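Local coordinates for protein putative nitroreductase (Thermotoga maritima, PDB 1VKW) that is a putative nitroreductase, probably an oxidoreductase of the FMN-dependent nitroreductase clan, at residues E150-A155 with G184-H189. Residues are numbered along the deposited sequence; the frame is centred on the assembly and turned at random.
Sequences EMTILA and GIALSH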
ATOM      1  N   GLU A 150      12.308  -2.746  -6.260  1.00 28.28           N
ATOM      2  CA  GLU A 150      11.837  -1.680  -7.131  1.00 29.80           C
ATOM      3  C   GLU A 150      10.378  -1.350  -6.845  1.00 28.16           C
ATOM      4  O   GLU A 150       9.993  -0.185  -6.786  1.00 26.88           O
ATOM      5  CB  GLU A 150      12.011  -2.075  -8.607  1.00 31.81           C
ATOM      6  CG  GLU A 150      13.461  -2.082  -9.075  1.00 31.37           C
ATOM      7  CD  GLU A 150      13.688  -2.774 -10.409  1.00 34.16           C
ATOM      8  OE1 GLU A 150      12.711  -3.186 -11.077  1.00 39.93           O
ATOM      9  OE2 GLU A 150      14.875  -2.897 -10.808  1.00 39.70           O
HETATM   10  N   MSE A 151       9.562  -2.381  -6.660  1.00 29.11           N
HETATM   11  CA  MSE A 151       8.129  -2.187  -6.379  1.00 28.07           C
HETATM   12  C   MSE A 151       7.891  -1.609  -4.987  1.00 29.09           C
HETATM   13  O   MSE A 151       6.944  -0.850  -4.782  1.00 28.23           O
HETATM   14  CB  MSE A 151       7.374  -3.507  -6.505  1.00 28.12           C
HETATM   15  CG  MSE A 151       7.337  -4.072  -7.893  1.00 31.11           C
HETATM   16 SE   MSE A 151       6.438  -2.888  -9.178  1.00 43.56          SE
HETATM   17  CE  MSE A 151       8.075  -1.972  -9.908  1.00 44.84           C
ATOM     18  N   THR A 152       8.746  -1.980  -4.035  1.00 29.57           N
ATOM     19  CA  THR A 152       8.689  -1.453  -2.677  1.00 30.59           C
ATOM     20  C   THR A 152       9.014   0.053  -2.628  1.00 30.69           C
ATOM     21  O   THR A 152       8.338   0.797  -1.914  1.00 28.98           O
ATOM     22  CB  THR A 152       9.666  -2.249  -1.756  1.00 31.87           C
ATOM     23  OG1 THR A 152       9.290  -3.635  -1.734  1.00 28.84           O
ATOM     24  CG2 THR A 152       9.581  -1.796  -0.306  1.00 31.50           C
ATOM     25  N   ILE A 153      10.032   0.476  -3.389  1.00 29.29           N
ATOM     26  CA  ILE A 153      10.452   1.898  -3.464  1.00 30.75           C
ATOM     27  C   ILE A 153       9.375   2.804  -4.053  1.00 28.11           C
ATOM     28  O   ILE A 153       9.348   3.994  -3.765  1.00 28.14           O
ATOM     29  CB  ILE A 153      11.770   2.063  -4.319  1.00 31.02           C
ATOM     30  CG1 ILE A 153      12.956   1.335  -3.678  1.00 35.33           C
ATOM     31  CG2 ILE A 153      12.115   3.549  -4.553  1.00 34.31           C
ATOM     32  CD1 ILE A 153      12.950   1.347  -2.199  1.00 35.00           C
ATOM     33  N   LEU A 154       8.497   2.250  -4.881  1.00 27.11           N
ATOM     34  CA  LEU A 154       7.390   3.035  -5.427  1.00 28.28           C
ATOM     35  C   LEU A 154       6.274   3.284  -4.406  1.00 27.01           C
ATOM     36  O   LEU A 154       5.306   3.967  -4.716  1.00 28.31           O
ATOM     37  CB  LEU A 154       6.831   2.381  -6.700  1.00 26.54           C
ATOM     38  CG  LEU A 154       7.862   2.263  -7.837  1.00 30.46           C
ATOM     39  CD1 LEU A 154       7.343   1.435  -8.983  1.00 28.79           C
ATOM     40  CD2 LEU A 154       8.329   3.638  -8.334  1.00 34.54           C
ATOM     41  N   ALA A 155       6.403   2.740  -3.198  1.00 27.79           N
ATOM     42  CA  ALA A 155       5.416   2.971  -2.145  1.00 26.87           C
ATOM     43  C   ALA A 155       5.339   4.452  -1.825  1.00 27.54           C
ATOM     44  O   ALA A 155       6.333   5.165  -1.981  1.00 26.62           O
ATOM     45  CB  ALA A 155       5.786   2.188  -0.873  1.00 28.52           C
ATOM     46  N   GLY A 184       4.944  -0.034   7.279  1.00 27.52           N
ATOM     47  CA  GLY A 184       3.845  -0.921   6.938  1.00 27.85           C
ATOM     48  C   GLY A 184       3.450  -0.812   5.479  1.00 26.67           C
ATOM     49  O   GLY A 184       3.181  -1.819   4.840  1.00 26.36           O
ATOM     50  N   ILE A 185       3.398   0.419   4.969  1.00 27.28           N
ATOM     51  CA  ILE A 185       3.070   0.676   3.560  1.00 28.30           C
ATOM     52  C   ILE A 185       4.058  -0.048   2.632  1.00 29.37           C
ATOM     53  O   ILE A 185       3.652  -0.799   1.745  1.00 29.23           O
ATOM     54  CB  ILE A 185       3.031   2.214   3.285  1.00 29.88           C
ATOM     55  CG1 ILE A 185       1.817   2.858   3.980  1.00 25.76           C
ATOM     56  CG2 ILE A 185       2.948   2.515   1.792  1.00 28.26           C
ATOM     57  CD1 ILE A 185       1.830   4.373   3.964  1.00 27.43           C
ATOM     58  N   ALA A 186       5.354   0.171   2.853  1.00 28.68           N
ATOM     59  CA  ALA A 186       6.388  -0.467   2.046  1.00 28.26           C
ATOM     60  C   ALA A 186       6.341  -1.990   2.189  1.00 29.29           C
ATOM     61  O   ALA A 186       6.516  -2.723   1.212  1.00 28.70           O
ATOM     62  CB  ALA A 186       7.761   0.055   2.437  1.00 28.98           C
ATOM     63  N   LEU A 187       6.100  -2.460   3.407  1.00 29.49           N
ATOM     64  CA  LEU A 187       6.038  -3.898   3.680  1.00 29.90           C
ATOM     65  C   LEU A 187       4.906  -4.562   2.906  1.00 29.22           C
ATOM     66  O   LEU A 187       5.056  -5.701   2.448  1.00 25.13           O
ATOM     67  CB  LEU A 187       5.878  -4.152   5.180  1.00 31.63           C
ATOM     68  CG  LEU A 187       5.971  -5.581   5.706  1.00 30.79           C
ATOM     69  CD1 LEU A 187       7.382  -6.104   5.597  1.00 34.24           C
ATOM     70  CD2 LEU A 187       5.482  -5.611   7.154  1.00 29.42           C
ATOM     71  N   SER A 188       3.792  -3.846   2.743  1.00 27.47           N
ATOM     72  CA  SER A 188       2.670  -4.331   1.932  1.00 27.77           C
ATOM     73  C   SER A 188       3.074  -4.560   0.482  1.00 27.71           C
ATOM     74  O   SER A 188       2.691  -5.572  -0.115  1.00 29.58           O
ATOM     75  CB  SER A 188       1.459  -3.386   2.008  1.00 29.36           C
ATOM     76  OG  SER A 188       1.628  -2.226   1.203  1.00 29.77           O
ATOM     77  N   HIS A 189       3.854  -3.643  -0.087  1.00 26.86           N
ATOM     78  CA  HIS A 189       4.354  -3.813  -1.459  1.00 26.84           C
ATOM     79  C   HIS A 189       5.266  -5.016  -1.596  1.00 26.17           C
ATOM     80  O   HIS A 189       5.176  -5.759  -2.570  1.00 26.78           O
ATOM     81  CB  HIS A 189       5.090  -2.553  -1.948  1.00 27.14           C
ATOM     82  CG  HIS A 189       4.189  -1.387  -2.213  1.00 27.70           C
ATOM     83  ND1 HIS A 189       4.383  -0.521  -3.272  1.00 27.38           N
ATOM     84  CD2 HIS A 189       3.088  -0.944  -1.563  1.00 31.38           C
ATOM     85  CE1 HIS A 189       3.440   0.408  -3.252  1.00 28.26           C
ATOM     86  NE2 HIS A 189       2.647   0.180  -2.223  1.00 28.13           N
TER
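ND1 of His-189 donates to the backbone O of Met-151 over 3.0 Å, a fairly straight bond that leaves the ring edge almost in plane (162° at the hydrogen). The donor is tilted 32° from the carbonyl plane. This carbonyl lies in the last turn of helix 143-153, where Ala-155 N turns to Thr-152 O instead, so the imidazole N-H takes the place of the helical donor. The second ring nitrogen, NE2, bonds to Glu-85 OE2 of helix 74-93, so both nitrogens are engaged and the rotation of the ring is fixed. With CG anti to its own carbonyl carbon (chi1 -71°), the ring turns one face to Ala-155, whose CB stands over its centre, 3.8 Å from the centroid, in a CH-pi contact. Helix 143-153 thus packs by its C-terminal end on the long helix 180-198, in a fold assigned to the FMN-dependent nitroreductase clan. Small Ala-155 and Ala-186 allow the close approach; Thr-152 CG2 meets Ala-186 CB at 3.8 Å. Thr-152 CA also lies 3.8 Å from His-189 CB, and the hydroxyl OG1 of Thr-152 is hydrogen-bonded to Ile-148 O in the preceding turn. Replacing His-189 with a leucine would probably leave the Met-151 carbonyl and Glu-85 without their shared buried partner. On the same side of the imidazole as Ala-155, Ile-185 CG2 touches Ala-155 CB at 3.9 Å.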